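Local coordinates for protein cellulase CEL9M (Clostridium cellulolyticum, PDB 1IA7) that probably catalyses the endohydrolysis of beta-1,4-glucosidic linkages in cellulose and related beta-D-glucans, as a zinc- and calcium-binding family 9 glycoside hydrolase, at residues S302-L307 / Q405-E410; W358-H363 / A378-H383; G58-F63 / N123-Y128. One frame throughout, in Å; residues are numbered along the deposited sequence.

Contact 1. Residues S302-L307 / Q405-E410; sequences SNWGVL and QYQYTE. With BGC (beta-D-glucopyranose), chain B; BGC (beta-D-glucopyranose), chain C.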
# COMPACT_ATOMS: atom_id res chain seq x y z
N SER A 302 8.14 11.51 -9.85
CA SER A 302 7.68 11.23 -11.20
C SER A 302 6.29 11.83 -11.39
O SER A 302 5.72 12.39 -10.45
CB SER A 302 7.64 9.72 -11.45
OG SER A 302 7.53 9.45 -12.83
N ASN A 303 5.73 11.71 -12.60
CA ASN A 303 4.43 12.30 -12.91
C ASN A 303 3.17 11.59 -12.43
O ASN A 303 2.16 12.24 -12.18
CB ASN A 303 4.31 12.58 -14.42
CG ASN A 303 4.40 11.32 -15.25
OD1 ASN A 303 5.42 10.64 -15.27
ND2 ASN A 303 3.32 11.00 -15.96
N TRP A 304 3.22 10.27 -12.28
CA TRP A 304 2.04 9.53 -11.85
C TRP A 304 2.06 9.21 -10.35
O TRP A 304 3.03 8.62 -9.86
CB TRP A 304 1.92 8.24 -12.66
CG TRP A 304 0.52 7.76 -12.79
CD1 TRP A 304 -0.23 7.15 -11.83
CD2 TRP A 304 -0.32 7.90 -13.93
NE1 TRP A 304 -1.49 6.90 -12.31
CE2 TRP A 304 -1.58 7.36 -13.60
CE3 TRP A 304 -0.13 8.44 -15.21
CZ2 TRP A 304 -2.65 7.33 -14.50
CZ3 TRP A 304 -1.20 8.42 -16.11
CH2 TRP A 304 -2.44 7.87 -15.74
N GLY A 305 1.00 9.59 -9.65
CA GLY A 305 0.93 9.33 -8.22
C GLY A 305 2.12 9.92 -7.49
O GLY A 305 2.76 9.26 -6.67
N VAL A 306 2.41 11.19 -7.78
CA VAL A 306 3.54 11.87 -7.17
C VAL A 306 3.46 11.99 -5.64
O VAL A 306 4.48 11.88 -4.96
CB VAL A 306 3.74 13.28 -7.80
CG1 VAL A 306 2.54 14.16 -7.50
CG2 VAL A 306 5.02 13.90 -7.30
N LEU A 307 2.27 12.20 -5.10
CA LEU A 307 2.11 12.33 -3.65
C LEU A 307 2.30 10.99 -2.94
O LEU A 307 2.79 10.93 -1.81
CB LEU A 307 0.74 12.93 -3.31
CG LEU A 307 0.48 14.30 -3.95
CD1 LEU A 307 -0.92 14.77 -3.62
CD2 LEU A 307 1.51 15.31 -3.46
N GLN A 405 -8.24 12.99 -16.30
CA GLN A 405 -6.82 13.12 -16.03
C GLN A 405 -6.48 12.18 -14.88
O GLN A 405 -6.34 12.61 -13.74
CB GLN A 405 -6.49 14.56 -15.61
CG GLN A 405 -7.04 15.64 -16.53
CD GLN A 405 -6.15 15.95 -17.72
OE1 GLN A 405 -5.74 15.05 -18.45
NE2 GLN A 405 -5.85 17.23 -17.93
N TYR A 406 -6.36 10.88 -15.18
CA TYR A 406 -6.06 9.88 -14.16
C TYR A 406 -4.81 10.25 -13.36
O TYR A 406 -4.76 10.02 -12.15
CB TYR A 406 -5.83 8.50 -14.79
CG TYR A 406 -6.63 8.19 -16.03
CD1 TYR A 406 -8.01 8.43 -16.08
CD2 TYR A 406 -6.02 7.65 -17.16
CE1 TYR A 406 -8.75 8.13 -17.22
CE2 TYR A 406 -6.75 7.35 -18.31
CZ TYR A 406 -8.11 7.59 -18.33
OH TYR A 406 -8.85 7.30 -19.46
N GLN A 407 -3.81 10.80 -14.05
CA GLN A 407 -2.55 11.18 -13.42
C GLN A 407 -2.76 12.06 -12.19
O GLN A 407 -2.02 11.95 -11.21
CB GLN A 407 -1.66 11.92 -14.42
CG GLN A 407 -0.33 12.38 -13.84
CD GLN A 407 0.43 13.33 -14.76
OE1 GLN A 407 0.77 12.97 -15.89
NE2 GLN A 407 0.69 14.53 -14.28
N TYR A 408 -3.75 12.94 -12.26
CA TYR A 408 -4.04 13.86 -11.17
C TYR A 408 -5.11 13.37 -10.19
O TYR A 408 -4.97 13.53 -8.97
CB TYR A 408 -4.52 15.21 -11.71
CG TYR A 408 -3.56 15.96 -12.60
CD1 TYR A 408 -3.32 15.56 -13.91
CD2 TYR A 408 -2.93 17.12 -12.14
CE1 TYR A 408 -2.46 16.29 -14.75
CE2 TYR A 408 -2.08 17.85 -12.95
CZ TYR A 408 -1.85 17.43 -14.26
OH TYR A 408 -1.01 18.17 -15.06
N THR A 409 -6.17 12.78 -10.72
CA THR A 409 -7.30 12.37 -9.90
C THR A 409 -7.53 10.92 -9.47
O THR A 409 -8.49 10.65 -8.75
CB THR A 409 -8.60 12.80 -10.57
OG1 THR A 409 -8.70 12.16 -11.85
CG2 THR A 409 -8.62 14.32 -10.76
N GLU A 410 -6.70 9.97 -9.88
CA GLU A 410 -7.02 8.63 -9.41
C GLU A 410 -6.51 8.41 -7.99
O GLU A 410 -5.64 9.13 -7.50
CB GLU A 410 -6.50 7.56 -10.36
CG GLU A 410 -7.01 6.16 -9.99
CD GLU A 410 -7.00 5.18 -11.16
OE1 GLU A 410 -6.08 5.27 -11.99
OE2 GLU A 410 -7.90 4.31 -11.22
C2 BGC B . -9.32 3.10 -15.54
C3 BGC B . -8.27 3.42 -14.47
C4 BGC B . -6.86 3.26 -15.04
C5 BGC B . -6.72 4.06 -16.34
C6 BGC B . -5.36 3.86 -17.00
C1 BGC B . -9.06 3.91 -16.82
O2 BGC B . -10.61 3.42 -15.04
O3 BGC B . -8.45 2.56 -13.36
O4 BGC B . -5.91 3.72 -14.10
O5 BGC B . -7.73 3.66 -17.29
O6 BGC B . -5.16 2.50 -17.35
C2 BGC C . -9.83 4.53 -21.45
C3 BGC C . -9.55 3.69 -20.20
C4 BGC C . -10.09 4.39 -18.95
C5 BGC C . -11.57 4.75 -19.15
C6 BGC C . -12.14 5.56 -18.00
C1 BGC C . -11.32 4.85 -21.53
O1 BGC C . -11.56 5.67 -22.62
O2 BGC C . -9.42 3.82 -22.61
O3 BGC C . -8.15 3.48 -20.07
O4 BGC C . -9.95 3.52 -17.81
O5 BGC C . -11.74 5.55 -20.35
O6 BGC C . -11.45 6.79 -17.84
O HOH W 1 0.49 12.53 -9.71
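Tyr406 meets Trp304 through its CB, which lies 3.4 Å from CZ2 of the indole, and the two side chains run side by side in the same direction. Beyond CB the phenol ring leaves the tryptophan and turns to the sugars. One face lies over the chain B glucose, with C5 set toward the rim of the ring, while the hydroxyl OH hydrogen-bonds O6 of the chain C glucose at 3.1 Å. Helix 406-409 here lines the sugar-binding cleft of this family 9 hydrolase, an (alpha/alpha)6 barrel. Gln407 and Trp304 make the largest part of the contact: CA of Gln407 lies over the centre of the indole face, and its CB makes a CH-pi contact 4.1 Å from the centroid of the six-membered ring. With CG anti to the backbone N (chi1 179°) and the chain extended, the amide reaches Asn303, whose ND2 donates to Gln407 OE1 over 3.2 Å. That bond is straight at the hydrogen (176°), yet the donor sits well above the carbonyl plane, the two amides being nearly perpendicular. A water lies within hydrogen-bonding distance of both Asn303 O and Gln407 O and accepts from Val306 N, the first residue of helix 306-321. Just past helix 406-409, Glu410, predicted to be catalytic, accepts from the chain B glucose through both carboxylate oxygens, OE1 from O4 at 2.6 Å and OE2 from O3 at 2.8 Å.

Contact 2. Residues W358-H363 / A378-H383; sequences WCIHPH and AKPAKH. With BGC (beta-D-glucopyranose), chain B.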
# COMPACT_ATOMS: atom_id res chain seq x y z
N TRP A 358 -10.85 20.31 -1.56
CA TRP A 358 -10.33 19.05 -2.08
C TRP A 358 -10.83 18.66 -3.47
O TRP A 358 -11.71 19.30 -4.04
CB TRP A 358 -10.61 17.92 -1.08
CG TRP A 358 -12.06 17.77 -0.71
CD1 TRP A 358 -13.06 17.27 -1.49
CD2 TRP A 358 -12.67 18.13 0.54
NE1 TRP A 358 -14.25 17.28 -0.81
CE2 TRP A 358 -14.04 17.80 0.44
CE3 TRP A 358 -12.19 18.68 1.74
CZ2 TRP A 358 -14.94 18.02 1.50
CZ3 TRP A 358 -13.08 18.90 2.78
CH2 TRP A 358 -14.44 18.56 2.65
N CYS A 359 -10.25 17.60 -4.02
CA CYS A 359 -10.61 17.10 -5.34
C CYS A 359 -12.09 16.73 -5.39
O CYS A 359 -12.58 15.99 -4.55
CB CYS A 359 -9.76 15.87 -5.68
SG CYS A 359 -10.20 15.05 -7.24
N ILE A 360 -12.81 17.25 -6.38
CA ILE A 360 -14.24 16.95 -6.51
C ILE A 360 -14.53 15.98 -7.65
O ILE A 360 -15.65 15.49 -7.78
CB ILE A 360 -15.08 18.23 -6.74
CG1 ILE A 360 -14.67 18.91 -8.04
CG2 ILE A 360 -14.91 19.19 -5.56
CD1 ILE A 360 -15.53 20.11 -8.39
N HIS A 361 -13.51 15.70 -8.46
CA HIS A 361 -13.64 14.78 -9.60
C HIS A 361 -12.70 13.58 -9.45
O HIS A 361 -11.86 13.33 -10.32
CB HIS A 361 -13.31 15.51 -10.91
CG HIS A 361 -14.30 16.57 -11.29
ND1 HIS A 361 -15.53 16.28 -11.83
CD2 HIS A 361 -14.23 17.92 -11.20
CE1 HIS A 361 -16.18 17.40 -12.06
NE2 HIS A 361 -15.42 18.41 -11.68
N PRO A 362 -12.83 12.82 -8.36
CA PRO A 362 -11.94 11.66 -8.19
C PRO A 362 -12.20 10.57 -9.23
O PRO A 362 -13.34 10.33 -9.62
CB PRO A 362 -12.24 11.20 -6.77
CG PRO A 362 -13.70 11.54 -6.62
CD PRO A 362 -13.76 12.93 -7.22
N HIS A 363 -11.13 9.93 -9.70
CA HIS A 363 -11.29 8.85 -10.67
C HIS A 363 -11.58 7.60 -9.86
O HIS A 363 -10.72 6.75 -9.66
CB HIS A 363 -10.01 8.66 -11.50
CG HIS A 363 -10.16 7.69 -12.63
ND1 HIS A 363 -10.87 7.99 -13.77
CD2 HIS A 363 -9.74 6.41 -12.77
CE1 HIS A 363 -10.88 6.94 -14.57
NE2 HIS A 363 -10.20 5.97 -13.99
N ALA A 378 -18.47 12.66 -15.88
CA ALA A 378 -17.66 13.87 -15.86
C ALA A 378 -18.13 14.84 -14.78
O ALA A 378 -17.41 15.77 -14.41
CB ALA A 378 -17.69 14.55 -17.23
N LYS A 379 -19.34 14.62 -14.29
CA LYS A 379 -19.91 15.47 -13.25
C LYS A 379 -19.19 15.24 -11.93
O LYS A 379 -18.52 14.22 -11.75
CB LYS A 379 -21.40 15.15 -13.08
CG LYS A 379 -22.22 15.36 -14.33
CD LYS A 379 -23.60 14.71 -14.23
CE LYS A 379 -24.40 15.28 -13.07
NZ LYS A 379 -25.79 14.73 -13.06
N PRO A 380 -19.30 16.18 -10.98
CA PRO A 380 -18.64 16.03 -9.68
C PRO A 380 -19.12 14.75 -8.99
O PRO A 380 -20.31 14.43 -9.02
CB PRO A 380 -19.08 17.29 -8.93
CG PRO A 380 -19.23 18.30 -10.03
CD PRO A 380 -19.95 17.50 -11.09
N ALA A 381 -18.19 14.03 -8.37
CA ALA A 381 -18.51 12.79 -7.68
C ALA A 381 -19.73 12.97 -6.77
O ALA A 381 -19.84 13.96 -6.05
CB ALA A 381 -17.32 12.32 -6.87
N LYS A 382 -20.63 12.01 -6.82
CA LYS A 382 -21.85 12.05 -6.02
C LYS A 382 -21.60 11.84 -4.52
O LYS A 382 -22.32 12.37 -3.68
CB LYS A 382 -22.83 10.99 -6.54
CG LYS A 382 -24.24 11.08 -5.98
CD LYS A 382 -25.16 10.05 -6.63
CE LYS A 382 -25.27 10.27 -8.14
NZ LYS A 382 -26.06 9.19 -8.81
N HIS A 383 -20.57 11.06 -4.20
CA HIS A 383 -20.25 10.76 -2.81
C HIS A 383 -18.87 11.25 -2.38
O HIS A 383 -17.97 11.43 -3.20
CB HIS A 383 -20.35 9.25 -2.58
CG HIS A 383 -21.65 8.66 -3.04
ND1 HIS A 383 -22.86 9.01 -2.50
CD2 HIS A 383 -21.92 7.75 -4.01
CE1 HIS A 383 -23.83 8.35 -3.11
NE2 HIS A 383 -23.28 7.57 -4.03
C2 BGC B . -9.32 3.10 -15.54
C3 BGC B . -8.27 3.42 -14.47
C4 BGC B . -6.86 3.26 -15.04
C5 BGC B . -6.72 4.06 -16.34
C6 BGC B . -5.36 3.86 -17.00
C1 BGC B . -9.06 3.91 -16.82
O2 BGC B . -10.61 3.42 -15.04
O3 BGC B . -8.45 2.56 -13.36
O4 BGC B . -5.91 3.72 -14.10
O5 BGC B . -7.73 3.66 -17.29
O6 BGC B . -5.16 2.50 -17.35
O HOH W 2 -16.10 13.57 -12.34
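Two irregular loops pack against each other at the protein surface here, beside the predicted active-site residue Asp401, joined by one backbone hydrogen bond and a row of small apolar and ring contacts. Ala381 N donates to Ile360 O at 3.0 Å, and the N-H arrives almost in line with the carbonyl bond (172° at the oxygen). Next to it Pro380 CA, 3.6 Å from the same Ile360 O, adds a weaker C-H contact. The methyl of Ala381 points toward the opposite loop and rests on the pyrrolidine of Pro362, CB to CD 3.6 Å. His361 lies alongside Pro380, both pointing the same way, with imidazole CE1 3.8 Å from proline CG. With its CG anti to the carbonyl carbon (chi1 -67°), the imidazole brings ND1 to a water lying in the ring plane, 2.8 Å away. The water also lies 2.6 Å from Lys379 O, and so probably bridges the ring to the second loop.

Asp401 accepts from the backbone N-H groups of both Ile360 and His361, which probably helps to fix its carboxylate. Further along the first loop, His363 NE2 hydrogen-bonds O2 of the chain B glucose at 2.8 Å, so the same loop runs from this surface packing into the sugar-binding cleft. The 358-363 loop follows helix 327-341 and leads into helix 365-368; the 378-383 loop comes after that short helix, and His363 packs against helix 406-409.

Contact 3. Residues G58-F63 / N123-Y128; sequences GDHVKF and NADHTY. With BGC (beta-D-glucopyranose), chain B.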
# COMPACT_ATOMS: atom_id res chain seq x y z
N GLY A 58 -9.45 3.00 -8.77
CA GLY A 58 -10.72 3.59 -9.14
C GLY A 58 -11.51 2.53 -9.88
O GLY A 58 -12.70 2.69 -10.17
N ASP A 59 -10.82 1.43 -10.20
CA ASP A 59 -11.41 0.30 -10.89
C ASP A 59 -11.77 -0.78 -9.88
O ASP A 59 -11.68 -0.57 -8.67
CB ASP A 59 -10.44 -0.26 -11.93
CG ASP A 59 -9.11 -0.68 -11.33
OD1 ASP A 59 -8.92 -0.48 -10.11
OD2 ASP A 59 -8.26 -1.21 -12.07
N HIS A 60 -12.17 -1.95 -10.36
CA HIS A 60 -12.59 -3.01 -9.45
C HIS A 60 -11.79 -4.31 -9.46
O HIS A 60 -12.13 -5.24 -8.73
CB HIS A 60 -14.07 -3.29 -9.70
CG HIS A 60 -14.94 -2.10 -9.46
ND1 HIS A 60 -16.10 -1.87 -10.16
CD2 HIS A 60 -14.80 -1.05 -8.61
CE1 HIS A 60 -16.64 -0.73 -9.76
NE2 HIS A 60 -15.87 -0.21 -8.82
N VAL A 61 -10.73 -4.37 -10.25
CA VAL A 61 -9.90 -5.57 -10.29
C VAL A 61 -9.10 -5.68 -9.00
O VAL A 61 -8.78 -4.67 -8.37
CB VAL A 61 -8.90 -5.53 -11.48
CG1 VAL A 61 -7.97 -6.74 -11.43
CG2 VAL A 61 -9.67 -5.50 -12.80
N LYS A 62 -8.79 -6.90 -8.60
CA LYS A 62 -7.98 -7.12 -7.40
C LYS A 62 -6.62 -7.62 -7.89
O LYS A 62 -6.47 -8.79 -8.22
CB LYS A 62 -8.67 -8.13 -6.47
CG LYS A 62 -10.02 -7.62 -5.97
CD LYS A 62 -10.66 -8.52 -4.92
CE LYS A 62 -11.16 -9.83 -5.52
NZ LYS A 62 -12.08 -10.53 -4.58
N PHE A 63 -5.66 -6.70 -7.97
CA PHE A 63 -4.30 -7.00 -8.43
C PHE A 63 -3.42 -7.44 -7.26
O PHE A 63 -3.23 -6.70 -6.30
CB PHE A 63 -3.67 -5.76 -9.09
CG PHE A 63 -4.27 -5.40 -10.43
CD1 PHE A 63 -3.98 -6.14 -11.57
CD2 PHE A 63 -5.12 -4.30 -10.55
CE1 PHE A 63 -4.51 -5.80 -12.81
CE2 PHE A 63 -5.66 -3.95 -11.79
CZ PHE A 63 -5.35 -4.70 -12.92
N ASN A 123 -8.37 -4.87 -18.69
CA ASN A 123 -8.87 -4.24 -19.91
C ASN A 123 -10.40 -4.21 -19.98
O ASN A 123 -10.98 -3.15 -20.20
CB ASN A 123 -8.28 -4.95 -21.13
CG ASN A 123 -6.78 -4.76 -21.24
OD1 ASN A 123 -6.30 -3.65 -21.47
ND2 ASN A 123 -6.03 -5.84 -21.06
N ALA A 124 -11.04 -5.36 -19.78
CA ALA A 124 -12.50 -5.42 -19.81
C ALA A 124 -13.14 -4.64 -18.65
O ALA A 124 -14.14 -3.96 -18.84
CB ALA A 124 -12.96 -6.87 -19.79
N ASP A 125 -12.55 -4.75 -17.46
CA ASP A 125 -13.08 -4.06 -16.28
C ASP A 125 -13.13 -2.55 -16.49
O ASP A 125 -14.07 -1.88 -16.06
CB ASP A 125 -12.20 -4.36 -15.05
CG ASP A 125 -12.71 -3.67 -13.78
OD1 ASP A 125 -13.81 -4.02 -13.31
OD2 ASP A 125 -12.00 -2.79 -13.26
N HIS A 126 -12.12 -2.02 -17.16
CA HIS A 126 -12.04 -0.59 -17.41
C HIS A 126 -13.02 -0.06 -18.45
O HIS A 126 -13.22 1.15 -18.56
CB HIS A 126 -10.60 -0.22 -17.78
CG HIS A 126 -9.62 -0.45 -16.66
ND1 HIS A 126 -8.27 -0.26 -16.81
CD2 HIS A 126 -9.81 -0.85 -15.38
CE1 HIS A 126 -7.66 -0.53 -15.66
NE2 HIS A 126 -8.58 -0.88 -14.78
N THR A 127 -13.64 -0.96 -19.22
CA THR A 127 -14.61 -0.54 -20.22
C THR A 127 -15.96 -0.33 -19.53
O THR A 127 -16.93 0.09 -20.15
CB THR A 127 -14.80 -1.60 -21.32
OG1 THR A 127 -15.40 -2.77 -20.76
CG2 THR A 127 -13.46 -1.96 -21.95
N TYR A 128 -16.00 -0.65 -18.23
CA TYR A 128 -17.21 -0.51 -17.43
C TYR A 128 -17.13 0.68 -16.49
O TYR A 128 -16.08 0.95 -15.91
CB TYR A 128 -17.43 -1.78 -16.59
CG TYR A 128 -18.53 -1.67 -15.55
CD1 TYR A 128 -19.87 -1.80 -15.92
CD2 TYR A 128 -18.23 -1.44 -14.21
CE1 TYR A 128 -20.89 -1.71 -14.96
CE2 TYR A 128 -19.25 -1.35 -13.25
CZ TYR A 128 -20.57 -1.49 -13.63
OH TYR A 128 -21.58 -1.40 -12.70
C2 BGC B . -9.32 3.10 -15.54
C3 BGC B . -8.27 3.42 -14.47
C4 BGC B . -6.86 3.26 -15.04
C5 BGC B . -6.72 4.06 -16.34
C6 BGC B . -5.36 3.86 -17.00
C1 BGC B . -9.06 3.91 -16.82
O2 BGC B . -10.61 3.42 -15.04
O3 BGC B . -8.45 2.56 -13.36
O4 BGC B . -5.91 3.72 -14.10
O5 BGC B . -7.73 3.66 -17.29
O6 BGC B . -5.16 2.50 -17.35
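A buried His-carboxylate hydrogen bond beside the bound glucose ties the loop ahead of strand 62-63 to the type I turn Asp125-Tyr128. His126 NE2 donates to Asp59 OD2 at 2.7 Å, nearly straight (166°). The carboxylate oxygen lies close to the imidazole plane and is met on its anti side. This bond probably fixes the rotation of the ring, one face of which lies against the chain B glucose with C2 over its centre, 3.7 Å above the plane. Beside it Asp125, its CG anti to the backbone N (chi1 -180°), extends OD2 to the backbone N of His60 at 3.0 Å, while Gln135 NE2 bonds the other oxygen, OD1. Val61 CG2 slides past Asp125, 3.6 Å from its CB. The two carboxylates come near each other, Asp59 OD2 to Asp125 OD2 4.2 Å. His60 ND1 bonds Gln135 OE1, and its ring lies near the zinc ligands His39 and His55. Packing of an aromatic ring face against a pyranose is a common feature of carbohydrate-binding sites, found here in the active-site cleft of a family 9 glycoside hydrolase.

From the N terminus, contact 3 closes first: segment 58-63 meets 123-128, enclosing mostly helical chain and tying the loop before strand 62-63 to the 123-128 segment, which begins in helix 122-125. Contact 1 opens much later, at the start of helix 306-321, and closes at helix 406-409. Within that span contact 2 makes a far shorter loop, from 358-363 to 378-383, around helix 365-368. Contact 3 is therefore in series with both others, and contact 2 lies inside contact 1. All three touch the chain B glucose. Thr409 O probably hydrogen-bonds His363 N, linking contacts 1 and 2, and Glu410 OE2 probably bonds Gly58 N, linking contacts 1 and 3.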